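PDB 5T99: glycoside Hydrolase from Bacteroides uniformis, which probably hydrolyses beta-galactosidic linkages of agarose-derived oligosaccharides as a family 2 glycoside hydrolase, and here binds the inhibitor D-galacto-isofagomine. Local coordinates for residues A[373-379]-A[414-420]; A[368-372]-A[395-399]; A[427-432]-A[460-465]; A[409-415]-A[445-450]; A[350-354]-A[399-403]. All coordinates share one frame; numbering follows the deposited sequence.

Contact 1. Residues A[373-379]-A[414-420]. With GIF (D-galacto-isofagomine), chain C; EDO (1,2-ethanediol), chain P.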
# COMPACT_ATOMS: atom_id res chain seq x y z
N ASP A 373 7.89 -6.74 -12.00
CA ASP A 373 9.09 -5.89 -12.04
C ASP A 373 10.08 -6.31 -13.13
O ASP A 373 10.97 -5.54 -13.50
CB ASP A 373 9.77 -5.88 -10.67
CG ASP A 373 10.98 -4.98 -10.62
OD1 ASP A 373 10.85 -3.78 -10.94
OD2 ASP A 373 12.07 -5.49 -10.27
N GLU A 374 9.95 -7.54 -13.64
CA GLU A 374 10.73 -7.98 -14.82
C GLU A 374 9.95 -9.02 -15.61
O GLU A 374 9.05 -9.65 -15.06
CB GLU A 374 12.10 -8.54 -14.38
CG GLU A 374 12.02 -9.78 -13.50
CD GLU A 374 13.38 -10.29 -13.05
OE1 GLU A 374 14.17 -9.50 -12.52
OE2 GLU A 374 13.65 -11.49 -13.20
N TRP A 375 10.28 -9.19 -16.89
CA TRP A 375 9.54 -10.11 -17.75
C TRP A 375 10.40 -11.32 -18.09
O TRP A 375 10.57 -12.16 -17.23
CB TRP A 375 8.99 -9.41 -18.99
CG TRP A 375 7.99 -8.34 -18.71
CD1 TRP A 375 7.27 -8.15 -17.57
CD2 TRP A 375 7.58 -7.32 -19.63
NE1 TRP A 375 6.44 -7.06 -17.71
CE2 TRP A 375 6.61 -6.53 -18.96
CE3 TRP A 375 7.94 -6.99 -20.95
CZ2 TRP A 375 6.00 -5.44 -19.57
CZ3 TRP A 375 7.32 -5.91 -21.55
CH2 TRP A 375 6.36 -5.14 -20.86
N THR A 376 10.93 -11.41 -19.32
CA THR A 376 11.79 -12.54 -19.71
C THR A 376 13.25 -12.27 -19.38
O THR A 376 14.00 -13.22 -19.21
CB THR A 376 11.68 -12.90 -21.21
OG1 THR A 376 12.30 -11.90 -22.02
CG2 THR A 376 10.21 -13.08 -21.62
N LYS A 377 13.65 -11.00 -19.32
CA LYS A 377 15.04 -10.60 -19.05
C LYS A 377 15.23 -10.26 -17.57
O LYS A 377 14.49 -9.45 -17.01
CB LYS A 377 15.43 -9.36 -19.88
CG LYS A 377 15.43 -9.55 -21.39
CD LYS A 377 16.68 -10.28 -21.88
CE LYS A 377 17.25 -9.68 -23.18
NZ LYS A 377 16.44 -10.07 -24.36
N ALA A 378 16.25 -10.87 -16.96
CA ALA A 378 16.53 -10.75 -15.51
C ALA A 378 17.11 -9.41 -15.09
O ALA A 378 18.06 -8.92 -15.70
CB ALA A 378 17.50 -11.85 -15.09
N LYS A 379 16.52 -8.82 -14.05
CA LYS A 379 17.14 -7.74 -13.28
C LYS A 379 17.91 -8.34 -12.11
O LYS A 379 19.00 -7.87 -11.81
CB LYS A 379 16.11 -6.78 -12.70
CG LYS A 379 15.40 -5.90 -13.71
CD LYS A 379 14.39 -5.04 -12.99
CE LYS A 379 13.74 -4.05 -13.93
NZ LYS A 379 12.55 -3.42 -13.33
N ILE A 414 1.46 -3.37 -16.55
CA ILE A 414 2.02 -4.69 -16.92
C ILE A 414 3.48 -4.90 -16.53
O ILE A 414 3.97 -6.04 -16.55
CB ILE A 414 1.86 -5.00 -18.44
CG1 ILE A 414 2.43 -3.88 -19.31
CG2 ILE A 414 0.40 -5.27 -18.78
CD1 ILE A 414 2.63 -4.26 -20.76
N GLY A 415 4.17 -3.83 -16.18
CA GLY A 415 5.55 -3.96 -15.77
C GLY A 415 6.17 -2.63 -15.39
O GLY A 415 5.63 -1.55 -15.69
N ASN A 416 7.32 -2.72 -14.73
CA ASN A 416 8.09 -1.56 -14.33
C ASN A 416 9.53 -1.68 -14.78
O ASN A 416 10.22 -2.63 -14.42
CB ASN A 416 8.05 -1.42 -12.82
CG ASN A 416 9.07 -0.43 -12.32
OD1 ASN A 416 8.90 0.78 -12.49
ND2 ASN A 416 10.15 -0.93 -11.72
N GLU A 417 9.98 -0.69 -15.56
CA GLU A 417 11.39 -0.56 -15.97
C GLU A 417 11.99 -1.83 -16.58
O GLU A 417 13.16 -2.14 -16.37
CB GLU A 417 12.26 -0.09 -14.79
CG GLU A 417 11.80 1.21 -14.17
CD GLU A 417 12.79 1.82 -13.20
OE1 GLU A 417 13.53 1.06 -12.53
OE2 GLU A 417 12.82 3.05 -13.10
N ILE A 418 11.18 -2.57 -17.32
CA ILE A 418 11.60 -3.88 -17.83
C ILE A 418 12.71 -3.77 -18.88
O ILE A 418 12.75 -2.83 -19.66
CB ILE A 418 10.41 -4.73 -18.35
CG1 ILE A 418 9.79 -4.19 -19.66
CG2 ILE A 418 9.40 -4.95 -17.23
CD1 ILE A 418 9.05 -2.86 -19.64
N LEU A 419 13.63 -4.74 -18.87
CA LEU A 419 14.81 -4.70 -19.75
C LEU A 419 14.48 -4.81 -21.26
O LEU A 419 15.24 -4.33 -22.11
CB LEU A 419 15.84 -5.76 -19.34
CG LEU A 419 16.83 -5.34 -18.24
CD1 LEU A 419 16.16 -4.57 -17.10
CD2 LEU A 419 17.57 -6.55 -17.70
N GLU A 420 13.31 -5.39 -21.56
CA GLU A 420 12.79 -5.49 -22.92
C GLU A 420 12.60 -4.13 -23.61
O GLU A 420 12.51 -4.08 -24.84
CB GLU A 420 11.48 -6.31 -22.95
CG GLU A 420 11.64 -7.82 -22.71
CD GLU A 420 11.81 -8.24 -21.24
OE1 GLU A 420 11.91 -7.37 -20.33
OE2 GLU A 420 11.86 -9.46 -20.98
C GIF C . 12.40 1.54 -9.61
N GIF C . 12.93 2.82 -10.07
O GIF C . 15.40 5.29 -7.38
C1 GIF C . 12.22 1.56 -8.11
O1 GIF C . 14.53 1.11 -7.61
C2 GIF C . 13.48 2.05 -7.40
O2 GIF C . 11.91 0.24 -7.66
C3 GIF C . 13.91 3.42 -7.91
C4 GIF C . 14.10 3.40 -9.42
C5 GIF C . 15.20 3.87 -7.22
C1 EDO P . 15.57 5.47 -13.87
O1 EDO P . 15.89 6.08 -15.14
C2 EDO P . 16.59 4.39 -13.51
O2 EDO P . 16.00 3.52 -12.54
O HOH W 1 12.55 -7.61 -17.75
O HOH W 2 14.06 -1.48 -12.05

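Contact 2. Residues A[368-372]-A[395-399]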
# COMPACT_ATOMS: atom_id res chain seq x y z
N LEU A 368 -3.15 2.35 -9.65
CA LEU A 368 -2.48 1.64 -10.74
C LEU A 368 -1.98 0.32 -10.16
O LEU A 368 -1.05 0.31 -9.35
CB LEU A 368 -1.32 2.46 -11.29
CG LEU A 368 -1.67 3.63 -12.20
CD1 LEU A 368 -2.66 4.58 -11.55
CD2 LEU A 368 -0.41 4.38 -12.64
N ASP A 369 -2.59 -0.77 -10.60
CA ASP A 369 -2.40 -2.09 -10.01
C ASP A 369 -1.35 -2.80 -10.87
O ASP A 369 -1.63 -3.16 -12.04
CB ASP A 369 -3.75 -2.81 -10.05
CG ASP A 369 -3.87 -3.97 -9.08
OD1 ASP A 369 -2.87 -4.39 -8.47
OD2 ASP A 369 -5.02 -4.48 -8.97
N GLU A 370 -0.14 -2.97 -10.33
CA GLU A 370 1.05 -3.37 -11.12
C GLU A 370 1.43 -4.84 -10.91
O GLU A 370 1.51 -5.30 -9.78
CB GLU A 370 2.23 -2.46 -10.80
CG GLU A 370 3.44 -2.65 -11.72
CD GLU A 370 4.38 -1.46 -11.71
OE1 GLU A 370 5.19 -1.34 -10.77
OE2 GLU A 370 4.30 -0.65 -12.66
N ALA A 371 1.69 -5.55 -11.99
CA ALA A 371 1.85 -7.00 -11.94
C ALA A 371 3.29 -7.46 -11.66
O ALA A 371 3.48 -8.34 -10.83
CB ALA A 371 1.36 -7.63 -13.24
N PHE A 372 4.27 -6.87 -12.37
CA PHE A 372 5.62 -7.43 -12.45
C PHE A 372 6.70 -6.36 -12.48
O PHE A 372 6.48 -5.25 -12.95
CB PHE A 372 5.81 -8.27 -13.72
CG PHE A 372 4.76 -9.34 -13.92
CD1 PHE A 372 4.58 -10.34 -12.99
CD2 PHE A 372 3.96 -9.33 -15.06
CE1 PHE A 372 3.62 -11.32 -13.17
CE2 PHE A 372 2.99 -10.31 -15.25
CZ PHE A 372 2.82 -11.31 -14.31
N ASP A 395 -0.54 -15.60 -13.72
CA ASP A 395 -0.44 -14.57 -12.69
C ASP A 395 -1.15 -13.27 -13.05
O ASP A 395 -1.81 -12.68 -12.19
CB ASP A 395 1.02 -14.31 -12.28
CG ASP A 395 1.57 -15.40 -11.37
OD1 ASP A 395 0.80 -15.87 -10.49
OD2 ASP A 395 2.76 -15.78 -11.53
N LEU A 396 -1.02 -12.82 -14.29
CA LEU A 396 -1.70 -11.60 -14.69
C LEU A 396 -3.22 -11.84 -14.74
O LEU A 396 -4.00 -10.97 -14.33
CB LEU A 396 -1.20 -11.10 -16.03
CG LEU A 396 -1.86 -9.83 -16.56
CD1 LEU A 396 -1.69 -8.67 -15.59
CD2 LEU A 396 -1.28 -9.48 -17.91
N THR A 397 -3.62 -13.01 -15.24
CA THR A 397 -5.01 -13.40 -15.20
C THR A 397 -5.52 -13.42 -13.76
O THR A 397 -6.57 -12.85 -13.47
CB THR A 397 -5.26 -14.75 -15.90
OG1 THR A 397 -4.97 -14.61 -17.30
CG2 THR A 397 -6.73 -15.23 -15.72
N SER A 398 -4.76 -14.03 -12.86
CA SER A 398 -5.14 -14.09 -11.43
C SER A 398 -5.29 -12.71 -10.79
O SER A 398 -6.21 -12.49 -10.01
CB SER A 398 -4.13 -14.92 -10.64
OG SER A 398 -4.51 -14.97 -9.28
N LEU A 399 -4.39 -11.78 -11.14
CA LEU A 399 -4.47 -10.41 -10.65
C LEU A 399 -5.77 -9.71 -11.11
O LEU A 399 -6.47 -9.10 -10.31
CB LEU A 399 -3.26 -9.62 -11.15
CG LEU A 399 -3.28 -8.10 -10.93
CD1 LEU A 399 -3.29 -7.80 -9.44
CD2 LEU A 399 -2.12 -7.42 -11.65

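Contact 3. Residues A[427-432]-A[460-465]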
# COMPACT_ATOMS: atom_id res chain seq x y z
N GLY A 427 11.19 -6.66 -28.20
CA GLY A 427 10.72 -6.27 -26.86
C GLY A 427 9.24 -5.89 -26.84
O GLY A 427 8.51 -6.32 -25.95
N PHE A 428 8.79 -5.14 -27.85
CA PHE A 428 7.37 -4.78 -27.99
C PHE A 428 6.40 -5.97 -27.95
O PHE A 428 5.25 -5.83 -27.52
CB PHE A 428 7.11 -3.90 -29.25
CG PHE A 428 6.93 -4.68 -30.52
CD1 PHE A 428 5.65 -4.93 -31.02
CD2 PHE A 428 8.01 -5.21 -31.21
CE1 PHE A 428 5.46 -5.66 -32.19
CE2 PHE A 428 7.83 -5.95 -32.37
CZ PHE A 428 6.55 -6.17 -32.87
N THR A 429 6.84 -7.15 -28.39
CA THR A 429 5.97 -8.34 -28.45
C THR A 429 5.55 -8.85 -27.08
O THR A 429 4.42 -9.33 -26.91
CB THR A 429 6.60 -9.49 -29.27
OG1 THR A 429 7.73 -10.02 -28.57
CG2 THR A 429 7.01 -9.00 -30.67
N VAL A 430 6.44 -8.73 -26.10
CA VAL A 430 6.15 -9.15 -24.74
C VAL A 430 5.16 -8.14 -24.13
O VAL A 430 4.20 -8.54 -23.48
CB VAL A 430 7.43 -9.31 -23.88
CG1 VAL A 430 7.10 -9.86 -22.50
CG2 VAL A 430 8.44 -10.24 -24.55
N ALA A 431 5.37 -6.85 -24.39
CA ALA A 431 4.41 -5.84 -23.97
C ALA A 431 3.00 -6.06 -24.57
O ALA A 431 2.00 -5.98 -23.86
CB ALA A 431 4.91 -4.45 -24.34
N LYS A 432 2.94 -6.31 -25.88
CA LYS A 432 1.65 -6.61 -26.53
C LYS A 432 0.95 -7.82 -25.89
O LYS A 432 -0.24 -7.78 -25.57
CB LYS A 432 1.85 -6.84 -28.03
CG LYS A 432 0.55 -6.93 -28.83
CD LYS A 432 0.82 -7.28 -30.28
CE LYS A 432 -0.46 -7.35 -31.08
NZ LYS A 432 -1.35 -8.46 -30.62
N ASN A 460 11.04 2.00 -30.13
CA ASN A 460 10.98 0.57 -30.39
C ASN A 460 9.55 -0.01 -30.39
O ASN A 460 9.38 -1.21 -30.18
CB ASN A 460 11.82 -0.17 -29.34
CG ASN A 460 13.28 0.25 -29.33
OD1 ASN A 460 13.74 0.96 -30.21
ND2 ASN A 460 14.00 -0.17 -28.30
N ASN A 461 8.53 0.83 -30.58
CA ASN A 461 7.14 0.36 -30.72
C ASN A 461 6.59 -0.35 -29.47
O ASN A 461 5.66 -1.11 -29.58
CB ASN A 461 7.04 -0.55 -31.97
CG ASN A 461 5.62 -0.73 -32.48
OD1 ASN A 461 4.79 0.19 -32.47
ND2 ASN A 461 5.35 -1.93 -32.95
N MET A 462 7.16 -0.08 -28.28
CA MET A 462 6.70 -0.70 -27.02
C MET A 462 5.62 0.13 -26.33
O MET A 462 4.56 -0.38 -25.99
CB MET A 462 7.85 -0.94 -26.04
CG MET A 462 7.41 -1.58 -24.72
SD MET A 462 8.73 -2.01 -23.57
CE MET A 462 9.28 -3.58 -24.24
N ALA A 463 5.91 1.42 -26.11
CA ALA A 463 4.96 2.38 -25.51
C ALA A 463 3.57 2.39 -26.18
O ALA A 463 2.56 2.64 -25.53
CB ALA A 463 5.57 3.77 -25.53
N GLN A 464 3.54 2.07 -27.47
CA GLN A 464 2.31 2.04 -28.24
C GLN A 464 1.44 0.79 -27.99
O GLN A 464 0.30 0.75 -28.43
CB GLN A 464 2.64 2.15 -29.74
CG GLN A 464 3.25 3.48 -30.18
CD GLN A 464 4.74 3.65 -29.86
OE1 GLN A 464 5.42 2.71 -29.44
NE2 GLN A 464 5.24 4.86 -30.04
N GLN A 465 1.98 -0.22 -27.31
CA GLN A 465 1.27 -1.47 -27.07
C GLN A 465 0.37 -1.45 -25.85
O GLN A 465 -0.43 -2.35 -25.67
CB GLN A 465 2.26 -2.62 -26.91
CG GLN A 465 3.21 -2.81 -28.07
CD GLN A 465 2.50 -3.03 -29.39
OE1 GLN A 465 1.48 -3.71 -29.47
NE2 GLN A 465 3.05 -2.45 -30.44
O HOH W 3 10.50 -3.55 -29.53

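Contact 4. Residues A[409-415]-A[445-450]. With EDO (1,2-ethanediol), chain J.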
# COMPACT_ATOMS: atom_id res chain seq x y z
N VAL A 409 -9.28 0.79 -8.54
CA VAL A 409 -8.31 0.43 -9.60
C VAL A 409 -8.73 1.07 -10.92
O VAL A 409 -9.85 0.87 -11.37
CB VAL A 409 -8.18 -1.10 -9.77
CG1 VAL A 409 -7.22 -1.43 -10.90
CG2 VAL A 409 -7.70 -1.73 -8.48
N ILE A 410 -7.82 1.84 -11.51
CA ILE A 410 -8.10 2.50 -12.79
C ILE A 410 -7.19 2.09 -13.93
O ILE A 410 -7.52 2.38 -15.07
CB ILE A 410 -8.10 4.05 -12.66
CG1 ILE A 410 -6.77 4.59 -12.10
CG2 ILE A 410 -9.27 4.48 -11.79
CD1 ILE A 410 -6.58 6.08 -12.27
N MET A 411 -6.05 1.46 -13.64
CA MET A 411 -5.18 0.95 -14.68
C MET A 411 -4.56 -0.40 -14.28
O MET A 411 -4.40 -0.68 -13.10
CB MET A 411 -4.05 1.93 -14.97
CG MET A 411 -4.45 3.37 -15.24
SD MET A 411 -3.04 4.26 -15.92
CE MET A 411 -3.50 5.97 -15.67
N TRP A 412 -4.23 -1.21 -15.28
CA TRP A 412 -3.42 -2.41 -15.10
C TRP A 412 -2.01 -2.10 -15.61
O TRP A 412 -1.81 -1.94 -16.81
CB TRP A 412 -4.00 -3.59 -15.88
CG TRP A 412 -5.44 -3.87 -15.57
CD1 TRP A 412 -6.50 -3.66 -16.40
CD2 TRP A 412 -5.97 -4.40 -14.36
NE1 TRP A 412 -7.65 -4.04 -15.78
CE2 TRP A 412 -7.36 -4.50 -14.52
CE3 TRP A 412 -5.40 -4.81 -13.14
CZ2 TRP A 412 -8.21 -4.98 -13.52
CZ3 TRP A 412 -6.24 -5.30 -12.14
CH2 TRP A 412 -7.63 -5.38 -12.33
N SER A 413 -1.04 -1.99 -14.71
CA SER A 413 0.36 -1.75 -15.11
C SER A 413 1.04 -3.10 -15.31
O SER A 413 1.16 -3.88 -14.37
CB SER A 413 1.09 -0.91 -14.07
OG SER A 413 2.39 -0.54 -14.51
N ILE A 414 1.46 -3.37 -16.55
CA ILE A 414 2.02 -4.69 -16.92
C ILE A 414 3.48 -4.90 -16.53
O ILE A 414 3.97 -6.04 -16.55
CB ILE A 414 1.86 -5.00 -18.44
CG1 ILE A 414 2.43 -3.88 -19.31
CG2 ILE A 414 0.40 -5.27 -18.78
CD1 ILE A 414 2.63 -4.26 -20.76
N GLY A 415 4.17 -3.83 -16.18
CA GLY A 415 5.55 -3.96 -15.77
C GLY A 415 6.17 -2.63 -15.39
O GLY A 415 5.63 -1.55 -15.69
N ARG A 445 -10.80 -0.96 -18.02
CA ARG A 445 -9.67 -0.24 -17.44
C ARG A 445 -8.48 -0.33 -18.39
O ARG A 445 -8.22 -1.41 -18.92
CB ARG A 445 -9.27 -0.88 -16.11
CG ARG A 445 -10.28 -0.72 -14.99
CD ARG A 445 -9.76 -1.37 -13.71
NE ARG A 445 -10.73 -1.37 -12.62
CZ ARG A 445 -11.75 -2.21 -12.47
NH1 ARG A 445 -12.01 -3.16 -13.36
NH2 ARG A 445 -12.55 -2.08 -11.41
N PRO A 446 -7.78 0.79 -18.61
CA PRO A 446 -6.63 0.76 -19.52
C PRO A 446 -5.41 0.04 -18.98
O PRO A 446 -5.21 -0.02 -17.76
CB PRO A 446 -6.31 2.24 -19.73
CG PRO A 446 -6.84 2.91 -18.51
CD PRO A 446 -8.11 2.18 -18.22
N SER A 447 -4.60 -0.50 -19.89
CA SER A 447 -3.28 -1.01 -19.56
C SER A 447 -2.27 0.14 -19.54
O SER A 447 -2.45 1.15 -20.21
CB SER A 447 -2.84 -2.04 -20.58
OG SER A 447 -2.74 -1.48 -21.88
N THR A 448 -1.20 -0.04 -18.78
CA THR A 448 -0.12 0.92 -18.73
C THR A 448 1.18 0.20 -18.41
O THR A 448 1.20 -1.03 -18.21
CB THR A 448 -0.44 2.03 -17.70
OG1 THR A 448 0.51 3.11 -17.79
CG2 THR A 448 -0.43 1.46 -16.29
N CYS A 449 2.27 0.97 -18.35
CA CYS A 449 3.60 0.44 -18.07
C CYS A 449 4.49 1.61 -17.67
O CYS A 449 4.26 2.75 -18.10
CB CYS A 449 4.16 -0.29 -19.30
SG CYS A 449 5.59 -1.35 -19.00
N GLY A 450 5.49 1.34 -16.84
CA GLY A 450 6.42 2.37 -16.35
C GLY A 450 7.75 2.30 -17.07
O GLY A 450 8.50 1.34 -16.88
C1 EDO J . -16.01 -1.72 -11.21
O1 EDO J . -15.65 -3.02 -11.74
C2 EDO J . -17.11 -1.79 -10.15
O2 EDO J . -16.66 -1.36 -8.85

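Contact 5. Residues A[350-354]-A[399-403]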
# COMPACT_ATOMS: atom_id res chain seq x y z
N ASN A 350 4.09 -4.84 -7.99
CA ASN A 350 3.49 -6.12 -7.69
C ASN A 350 2.07 -5.92 -7.18
O ASN A 350 1.73 -4.83 -6.71
CB ASN A 350 4.28 -6.87 -6.60
CG ASN A 350 4.56 -6.00 -5.38
OD1 ASN A 350 5.61 -5.37 -5.29
ND2 ASN A 350 3.61 -5.95 -4.46
N PRO A 351 1.24 -6.97 -7.26
CA PRO A 351 -0.08 -6.85 -6.66
C PRO A 351 -0.00 -6.62 -5.15
O PRO A 351 0.80 -7.27 -4.48
CB PRO A 351 -0.73 -8.20 -6.96
CG PRO A 351 -0.05 -8.66 -8.21
CD PRO A 351 1.37 -8.19 -8.08
N PRO A 352 -0.84 -5.72 -4.61
CA PRO A 352 -0.92 -5.55 -3.17
C PRO A 352 -1.86 -6.58 -2.56
O PRO A 352 -2.35 -7.47 -3.25
CB PRO A 352 -1.49 -4.15 -3.04
CG PRO A 352 -2.42 -4.04 -4.20
CD PRO A 352 -1.81 -4.85 -5.30
N SER A 353 -2.09 -6.48 -1.26
CA SER A 353 -3.05 -7.35 -0.60
C SER A 353 -4.46 -6.90 -0.98
O SER A 353 -4.64 -5.73 -1.34
CB SER A 353 -2.88 -7.25 0.90
OG SER A 353 -3.19 -5.95 1.31
N PRO A 354 -5.45 -7.80 -0.93
CA PRO A 354 -6.83 -7.35 -1.13
C PRO A 354 -7.25 -6.26 -0.13
O PRO A 354 -7.92 -5.30 -0.51
CB PRO A 354 -7.66 -8.62 -0.91
CG PRO A 354 -6.71 -9.75 -1.20
CD PRO A 354 -5.37 -9.27 -0.75
N LEU A 399 -4.39 -11.78 -11.14
CA LEU A 399 -4.47 -10.41 -10.65
C LEU A 399 -5.77 -9.71 -11.11
O LEU A 399 -6.47 -9.10 -10.31
CB LEU A 399 -3.26 -9.62 -11.15
CG LEU A 399 -3.28 -8.10 -10.93
CD1 LEU A 399 -3.29 -7.80 -9.44
CD2 LEU A 399 -2.12 -7.42 -11.65
N ILE A 400 -6.06 -9.79 -12.40
CA ILE A 400 -7.21 -9.08 -12.95
C ILE A 400 -8.53 -9.69 -12.44
O ILE A 400 -9.45 -8.96 -12.10
CB ILE A 400 -7.13 -9.02 -14.49
CG1 ILE A 400 -5.96 -8.11 -14.89
CG2 ILE A 400 -8.44 -8.51 -15.09
CD1 ILE A 400 -5.57 -8.21 -16.34
N MET A 401 -8.58 -11.02 -12.35
CA MET A 401 -9.74 -11.71 -11.81
C MET A 401 -10.00 -11.34 -10.34
O MET A 401 -11.15 -11.14 -9.93
CB MET A 401 -9.57 -13.23 -11.93
CG MET A 401 -9.51 -13.78 -13.35
SD MET A 401 -11.08 -13.69 -14.18
CE MET A 401 -11.83 -15.18 -13.49
N ARG A 402 -8.92 -11.22 -9.57
CA ARG A 402 -8.99 -10.82 -8.16
C ARG A 402 -9.45 -9.38 -7.99
O ARG A 402 -10.28 -9.12 -7.11
CB ARG A 402 -7.60 -10.99 -7.50
CG ARG A 402 -7.56 -10.90 -5.98
CD ARG A 402 -6.14 -10.83 -5.42
NE ARG A 402 -5.53 -9.53 -5.66
CZ ARG A 402 -4.44 -9.05 -5.06
NH1 ARG A 402 -3.77 -9.75 -4.13
NH2 ARG A 402 -4.02 -7.82 -5.38
N ASP A 403 -8.92 -8.47 -8.80
CA ASP A 403 -9.07 -7.03 -8.54
C ASP A 403 -10.03 -6.24 -9.45
O ASP A 403 -10.23 -5.05 -9.21
CB ASP A 403 -7.70 -6.34 -8.55
CG ASP A 403 -6.78 -6.83 -7.47
OD1 ASP A 403 -7.25 -7.60 -6.59
OD2 ASP A 403 -5.58 -6.45 -7.49

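Contact 1. Residues A[373-379]-A[414-420]
E420 reaches across to loop 373-379 and takes three donors on one carboxylate oxygen: OE2 accepts from T376 OG1 at 2.7 Å on its anti lone pair, while the backbone N atoms of T376 and K377 arrive on the syn side, tilted out of the carboxylate plane. Its OE1 joins a water shared with W375 N, K377 O and L419 N. The six-membered ring of W375 lies under I418, whose CG1 stands 3.5 Å from the ring centroid, and W375 NE1 donates to I414 O (2.9 Å). At the ligand end K379, extended beyond CG, brings NZ to N416 O (2.7 Å), D373 O and D373 OD1. N416 ND2 meets D373 OD1 at 3.0 Å with amide and carboxylate nearly coplanar; R161 pairs with D373 OD2 and R346 with N416 OD1. N416 and E417 belong to the galacto-isofagomine pocket, E417 OE2 lying 3.0 Å from the inhibitor N in a weak bond. The network is consistent with K379 and D373 holding strand-end N416 and the following E417.

Contact 2. Residues A[368-372]-A[395-399]
L399 points one methyl at D369 in the strand and the other at A371 just past its end: CD1 lies 3.6 Å from D369 OD1, and CD2 3.8 Å from A371 CB. L399 and D369 pass one another pointing opposite ways, and CD1 lies against the carboxylate, near both oxygens. The fork faces the strand because CG of L399 is turned anti to its own backbone N (chi1 170°). One turn earlier, L396 brings CD1 to 4.0 Å from A371 CB, and the two leucine methyls meet this CB from the same, helix side. This is the inward face of helix 388-403 against strand 366-370, within the beta-alpha-beta unit that continues to strand 409-416 in the TIM barrel. F372, with A371 CB over one face of its ring, crosses D395 at about a right angle. The rim of the phenyl ring does the touching, with CZ 4.0 Å from D395 CB, near the ring plane, and CE2 4.3 Å from L396 CB. D395 sends its carboxylate to T131 and Y384, and Y384 also stacks on the F372 ring. On the strand's other side E370 turns from the helix to S413, R346 and H349, about 8 Å from the bound inhibitor.

Contact 3. Residues A[427-432]-A[460-465]
M462 and A431 form the close-packed side of this contact, where the first turns of helix 427-441 of the TIM barrel meet the loop that leads from helix 456-459 to strand 468-472. M462 CG lies 3.8 Å from A431 CB. The methionine chain runs straight to SD and then bends at its last torsion (chi3 -82°), which brings CE to 3.3 Å from G427 O; F451 and E420 also touch this buried side chain. F428 marks the change to the outer side. Its CB sits 3.2 Å from N461 O, and its ring reaches outward with the amide N of N461 over one face, ND2 to CD1 at 3.6 Å, ring and amide planes 41° apart. The Q465 amide is turned 56° from the ring, NE2 near F428 CD1, and Q465 OE1 lies 3.4 Å from CG of exposed K432, whose NZ continues to D436. Here polar groups are joined through water and within the loop: a water accepts from F428 N and lies 2.7 Å from N460 O. The Q465 amide is held in place by its own segment, NE2 donating to N461 O at 3.1 Å, nearly straight and in the amide plane.

Contact 4. Residues A[409-415]-A[445-450]
R445 NE gives the shortest polar bond, 2.7 Å to V409 O; V409 O lies in the guanidinium plane, but the nitrogen stands above the plane of the carbonyl. The extended R445 and V409 side chains cross at about a right angle, CD of R445 near CG1 of V409, while R445 CB lies 3.6 Å from W412 NE1. Ring and guanidinium planes are 63° apart. D442 ties the two together, its OD2 receiving both W412 NE1 and R445 NH1. Farther on, the backbones run parallel: W412 N donates to P446 O, T448 N to W412 O (2.8 Å), I414 N to T448 O and G450 N to G415 O. On one face of this sheet T448 CG2 lies 3.6 Å from S413 CB. M411 SD lies 3.8 Å from T448 CG2, and M411 CG 4.1 Å from P446 CG. The hydroxyl of T448 turns on to I468 and Y491, that of S413 to E370. W412 and S447 occupy the other face, beneath helix 427-441, whose C438 touches W412 and whose A435 touches S447. Strand 409-416 lies in the barrel between strands 366-370 and 447-451, with helix 427-441 making the crossover to 447-451.

Contact 5. Residues A[350-354]-A[399-403]
P351, the first residue of this loop to touch the helix, packs its ring on L399: CB and CG of P351 both lie 3.6 Å from L399 CD1. Its carbonyl O accepts from N350 ND2 at 3.1 Å, from above the carbonyl plane, and from R170. P352 supplies the polar centre. R402 holds its O end-on with two nitrogens, NH2 at 2.7 Å and NH1 at 2.8 Å, the NH1 bond running nearly along the carbonyl axis. The loop follows strand 344-346 of the TIM barrel and leads into helix 354-363, so this grip ties its start to the last turn of helix 388-403. A bend at chi3 (73°) turns the guanidinium so that one edge faces P352 O and another meets D403: NE to OD1 at 2.7 Å, NH2 to OD2 on the syn lone pair. S353 is the N-cap of helix 354-363, its OG receiving F356 N. At P354 the pyrrolidine crosses R402 at about a right angle; its N lies over one guanidinium face, and its CD is 3.8 Å from NH1.

How the contacts relate
All five contacts lie in the TIM barrel domain. Contacts 2 and 5 are neighbours, centres about 6 Å apart, sharing L399 and using successive parts of helix 388-403, one against strand 366-370 and one against the loop after strand 344-346. Contact 4 joins the next two strands, 409-416 and 447-451 (centres of contacts 2 and 4 about 9 Å apart), and shares I414 and G415 with contact 1. Contact 3 packs the following helix, 427-441, on the loop before strand 468-472; centres of contacts 1 and 3 are about 12 Å apart. Along the chain, contacts 2 and 5 close before contacts 3 and 4 open, while contact 1 crosses contacts 2, 4 and 5 and holds pocket residues N416 and E417.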